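Local coordinates for Wnt inhibitor of Dorsal protein (Drosophila melanogaster, PDB 4KRR) that is a secreted Wnt ligand that probably binds frizzled receptors and signals through them to the nucleus, represented here by its N-terminal domain and linker, at residues Gln37-Lys42 against Ala59-Ala64; Gln24-Trp29 against Asp164-Tyr169. One frame throughout, in Å; residues are numbered along the deposited sequence.

Contact 1 (Gln37-Lys42 against Ala59-Ala64); sequences QDFVQK and AAISMA
With CG of Phe39 anti to the backbone N (chi1 -179°), the phenyl ring is carried away from helix 36-44 and reaches Ile61 and Ser62 on helix 53-75. This is helix-to-helix packing in the helical N-terminal domain of a Wnt, made by one ring end that bridges two neighbouring residues of the longer helix. The far rim of the ring does the touching. CE1 of Phe39 lies 4.1 Å from CG2 of Ile61, a methyl that sits at the ring's edge, near its plane, and Ile61 comes in roughly perpendicular to the Phe39 side chain. The Ile61 side chain also touches Phe158, Ala162 and Leu165 on helix 158-170. Helix 8-26 adds Ala19, Leu20 and Cys23 around Phe39, so the ring is buried where three helices meet.

Ser62 brings a hydroxyl into this largely apolar setting. Its OG stands beside its own backbone N (chi1 -59°) and is hydrogen-bonded to Val58 O one turn back and to Asn43 ND2. Those polar partners leave the ring a van der Waals neighbour: Ser62 OG approaches Phe39 CZ obliquely, at 3.6 Å.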
# COMPACT_ATOMS: atom_id res chain seq x y z
N GLN A 37 0.31 10.38 16.64
CA GLN A 37 -0.22 9.59 17.74
C GLN A 37 -1.38 8.71 17.28
O GLN A 37 -1.42 7.52 17.57
CB GLN A 37 -0.65 10.49 18.89
N ASP A 38 -2.31 9.31 16.56
CA ASP A 38 -3.49 8.59 16.08
C ASP A 38 -3.14 7.61 14.97
O ASP A 38 -3.73 6.53 14.88
CB ASP A 38 -4.56 9.57 15.59
CG ASP A 38 -5.87 8.87 15.28
OD1 ASP A 38 -6.23 7.93 16.01
OD2 ASP A 38 -6.54 9.27 14.30
N PHE A 39 -2.18 7.98 14.12
CA PHE A 39 -1.77 7.12 13.02
C PHE A 39 -1.17 5.82 13.55
O PHE A 39 -1.50 4.73 13.08
CB PHE A 39 -0.76 7.84 12.12
CG PHE A 39 -0.30 7.02 10.95
CD1 PHE A 39 -1.01 7.03 9.76
CD2 PHE A 39 0.84 6.23 11.03
CE1 PHE A 39 -0.60 6.28 8.68
CE2 PHE A 39 1.26 5.47 9.95
CZ PHE A 39 0.54 5.50 8.77
N VAL A 40 -0.27 5.95 14.52
CA VAL A 40 0.38 4.79 15.13
C VAL A 40 -0.62 3.92 15.88
O VAL A 40 -0.58 2.69 15.77
CB VAL A 40 1.51 5.23 16.08
CG1 VAL A 40 2.04 4.05 16.88
CG2 VAL A 40 2.64 5.89 15.29
N GLN A 41 -1.52 4.55 16.62
CA GLN A 41 -2.51 3.82 17.41
C GLN A 41 -3.50 3.07 16.51
O GLN A 41 -3.93 1.97 16.84
CB GLN A 41 -3.25 4.78 18.36
CG GLN A 41 -4.48 4.19 19.04
CD GLN A 41 -4.15 3.06 20.00
OE1 GLN A 41 -5.00 2.22 20.28
NE2 GLN A 41 -2.93 3.05 20.52
N LYS A 42 -3.84 3.67 15.37
CA LYS A 42 -4.69 3.01 14.38
C LYS A 42 -4.00 1.78 13.80
O LYS A 42 -4.66 0.83 13.40
CB LYS A 42 -5.06 3.98 13.25
CG LYS A 42 -6.20 4.94 13.58
CD LYS A 42 -6.63 5.72 12.34
CE LYS A 42 -7.70 6.75 12.67
NZ LYS A 42 -8.92 6.13 13.25
N ALA A 59 -5.08 2.08 7.12
CA ALA A 59 -4.79 0.68 6.86
C ALA A 59 -4.33 0.48 5.41
O ALA A 59 -3.41 -0.30 5.15
CB ALA A 59 -6.00 -0.19 7.15
N ALA A 60 -4.97 1.19 4.49
CA ALA A 60 -4.62 1.11 3.07
C ALA A 60 -3.22 1.64 2.78
O ALA A 60 -2.42 0.97 2.13
CB ALA A 60 -5.65 1.85 2.23
N ILE A 61 -2.93 2.85 3.27
CA ILE A 61 -1.63 3.46 3.02
C ILE A 61 -0.51 2.69 3.73
O ILE A 61 0.62 2.63 3.24
CB ILE A 61 -1.59 4.97 3.41
CG1 ILE A 61 -0.34 5.65 2.85
CG2 ILE A 61 -1.68 5.16 4.92
CD1 ILE A 61 -0.42 5.98 1.37
N SER A 62 -0.83 2.07 4.86
CA SER A 62 0.15 1.30 5.61
C SER A 62 0.47 -0.02 4.91
O SER A 62 1.63 -0.38 4.76
CB SER A 62 -0.33 1.05 7.04
OG SER A 62 -0.57 2.27 7.71
N MET A 63 -0.58 -0.73 4.49
CA MET A 63 -0.41 -1.95 3.72
C MET A 63 0.37 -1.69 2.43
O MET A 63 1.27 -2.44 2.08
CB MET A 63 -1.76 -2.56 3.36
CG MET A 63 -1.67 -3.69 2.36
SD MET A 63 -3.27 -4.40 1.93
CE MET A 63 -2.79 -5.54 0.64
N ALA A 64 0.00 -0.62 1.73
CA ALA A 64 0.64 -0.27 0.47
C ALA A 64 2.12 0.02 0.64
O ALA A 64 2.94 -0.37 -0.18
CB ALA A 64 -0.07 0.92 -0.17

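Contact 2 (Gln24-Trp29 against Asp164-Tyr169); sequences QQSFQW and DLLQMY
The closest backbone approach is at Ser26 and Leu166, whose CA atoms are 7.2 Å apart. Ser26 belongs to the last turn of helix 8-26, and at Phe27 the chain leaves helical geometry, while Asp164-Tyr169 stays helical throughout. Between them Leu166, with CG anti to the backbone N (chi1 -177°), extends its two methyls to different partners. CD2 rests 3.9 Å from CB of Ser26, whose hydroxyl is hydrogen-bonded to Ser22 O within its own helix. CD1 approaches the Phe27 ring obliquely, 3.9 Å from CZ, the two side chains lying alongside and pointing opposite ways.

In this Wnt N-terminal domain the contact joins the end of the first long helix to helix 158-170, across 134 intervening residues, and its centrepiece is a T-shaped aromatic pair. The edge of Phe27 is directed at one face of Tyr169, with centroids 5.0 Å apart and planes at 77°. CZ of Phe27 stands over that face, off-centre toward the rim, 3.6 Å from CE2 of Tyr169. The phenolic end lies near the same edge, with Tyr169 OH 3.6 Å from Phe27 CE2, but its hydrogen bond goes to Glu54 OE2. Phe27 also makes edge-to-face pairs with Tyr57 and Trp32, which probably help hold the Phe27 ring in place. Replacing Tyr169 with an alanine would probably leave the Phe27 edge without the face it meets and Glu54 without its phenolic partner.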
# COMPACT_ATOMS: atom_id res chain seq x y z
N GLN A 24 0.73 12.22 6.56
CA GLN A 24 0.81 13.57 7.12
C GLN A 24 0.92 14.63 6.02
O GLN A 24 0.49 15.77 6.20
CB GLN A 24 1.98 13.69 8.09
CG GLN A 24 1.80 12.86 9.36
CD GLN A 24 2.87 13.12 10.40
OE1 GLN A 24 4.02 13.40 10.07
NE2 GLN A 24 2.49 13.05 11.67
N GLN A 25 1.50 14.25 4.89
CA GLN A 25 1.64 15.16 3.76
C GLN A 25 0.31 15.33 3.02
O GLN A 25 -0.05 16.44 2.62
CB GLN A 25 2.73 14.66 2.81
CG GLN A 25 2.85 15.44 1.52
CD GLN A 25 3.99 14.95 0.65
OE1 GLN A 25 5.01 14.48 1.16
NE2 GLN A 25 3.83 15.03 -0.66
N SER A 26 -0.42 14.23 2.86
CA SER A 26 -1.69 14.27 2.14
C SER A 26 -2.81 14.92 2.95
O SER A 26 -3.80 15.40 2.39
CB SER A 26 -2.10 12.87 1.70
OG SER A 26 -1.18 12.33 0.76
N PHE A 27 -2.66 14.93 4.27
CA PHE A 27 -3.71 15.43 5.15
C PHE A 27 -3.31 16.68 5.92
O PHE A 27 -4.05 17.13 6.79
CB PHE A 27 -4.17 14.34 6.12
CG PHE A 27 -5.05 13.30 5.49
CD1 PHE A 27 -4.50 12.22 4.82
CD2 PHE A 27 -6.42 13.41 5.56
CE1 PHE A 27 -5.31 11.27 4.23
CE2 PHE A 27 -7.24 12.46 4.98
CZ PHE A 27 -6.68 11.39 4.31
N GLN A 28 -2.16 17.25 5.59
CA GLN A 28 -1.62 18.39 6.33
C GLN A 28 -2.57 19.58 6.39
O GLN A 28 -2.47 20.42 7.30
CB GLN A 28 -0.28 18.83 5.72
CG GLN A 28 -0.37 19.23 4.26
CD GLN A 28 0.95 19.73 3.70
OE1 GLN A 28 1.65 20.49 4.35
NE2 GLN A 28 1.29 19.29 2.50
N TRP A 29 -3.50 19.65 5.45
CA TRP A 29 -4.44 20.77 5.38
C TRP A 29 -5.82 20.43 5.94
O TRP A 29 -6.64 21.32 6.15
CB TRP A 29 -4.58 21.24 3.93
CG TRP A 29 -3.31 21.74 3.33
CD1 TRP A 29 -2.61 21.19 2.29
CD2 TRP A 29 -2.57 22.90 3.73
NE1 TRP A 29 -1.49 21.93 2.02
CE2 TRP A 29 -1.44 22.99 2.89
CE3 TRP A 29 -2.75 23.87 4.72
CZ2 TRP A 29 -0.50 24.01 3.01
CZ3 TRP A 29 -1.82 24.89 4.84
CH2 TRP A 29 -0.71 24.95 3.99
N ASP A 164 -3.03 8.16 -5.36
CA ASP A 164 -4.10 7.28 -5.81
C ASP A 164 -4.97 6.85 -4.64
O ASP A 164 -6.20 6.82 -4.74
CB ASP A 164 -3.53 6.04 -6.52
CG ASP A 164 -2.87 6.38 -7.84
OD1 ASP A 164 -3.26 7.39 -8.47
OD2 ASP A 164 -1.95 5.64 -8.25
N LEU A 165 -4.33 6.50 -3.53
CA LEU A 165 -5.06 6.07 -2.34
C LEU A 165 -5.86 7.22 -1.73
O LEU A 165 -6.96 7.02 -1.21
CB LEU A 165 -4.12 5.46 -1.31
CG LEU A 165 -3.58 4.06 -1.64
CD1 LEU A 165 -2.54 3.63 -0.63
CD2 LEU A 165 -4.73 3.06 -1.69
N LEU A 166 -5.30 8.43 -1.80
CA LEU A 166 -6.01 9.63 -1.35
C LEU A 166 -7.27 9.83 -2.17
O LEU A 166 -8.33 10.17 -1.64
CB LEU A 166 -5.11 10.87 -1.44
CG LEU A 166 -5.75 12.16 -0.93
CD1 LEU A 166 -6.17 12.00 0.53
CD2 LEU A 166 -4.81 13.35 -1.09
N GLN A 167 -7.16 9.60 -3.48
CA GLN A 167 -8.30 9.70 -4.38
C GLN A 167 -9.35 8.64 -4.04
O GLN A 167 -10.54 8.94 -3.96
CB GLN A 167 -7.84 9.55 -5.84
CG GLN A 167 -8.94 9.77 -6.86
CD GLN A 167 -9.46 11.20 -6.86
OE1 GLN A 167 -8.68 12.15 -6.91
NE2 GLN A 167 -10.78 11.35 -6.80
N MET A 168 -8.89 7.41 -3.84
CA MET A 168 -9.79 6.32 -3.47
C MET A 168 -10.43 6.56 -2.10
O MET A 168 -11.58 6.19 -1.87
CB MET A 168 -9.05 4.98 -3.49
CG MET A 168 -9.08 4.29 -4.83
SD MET A 168 -8.07 2.80 -4.86
CE MET A 168 -6.44 3.53 -4.93
N TYR A 169 -9.67 7.19 -1.21
CA TYR A 169 -10.20 7.64 0.07
C TYR A 169 -11.33 8.64 -0.14
O TYR A 169 -12.36 8.59 0.54
CB TYR A 169 -9.08 8.24 0.93
CG TYR A 169 -9.53 9.13 2.07
CD1 TYR A 169 -9.87 8.60 3.31
CD2 TYR A 169 -9.57 10.51 1.91
CE1 TYR A 169 -10.27 9.43 4.36
CE2 TYR A 169 -9.97 11.34 2.94
CZ TYR A 169 -10.31 10.80 4.16
OH TYR A 169 -10.70 11.64 5.18

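Contact 1 is wholly buried, whereas contact 2 is only partly so: there Phe27 is buried but Ser26, Leu166 and Tyr169 keep some exposure. They sit about 12 Å apart between centres, and both segments of contact 1 fall, along the chain, between the two segments of contact 2. The segments draw on four helices, yet the two contacts meet directly: CD1 of Leu165 packs 3.7 Å from both Ile61 CD1 and Ala64 CB, bringing helix 158-170 against helix 53-75. In each a phenylalanine reaches across, but in contact 1 Phe39 meets a methyl and a hydroxyl, while in contact 2, nearer the surface, Phe27 meets another aromatic ring and a leucine.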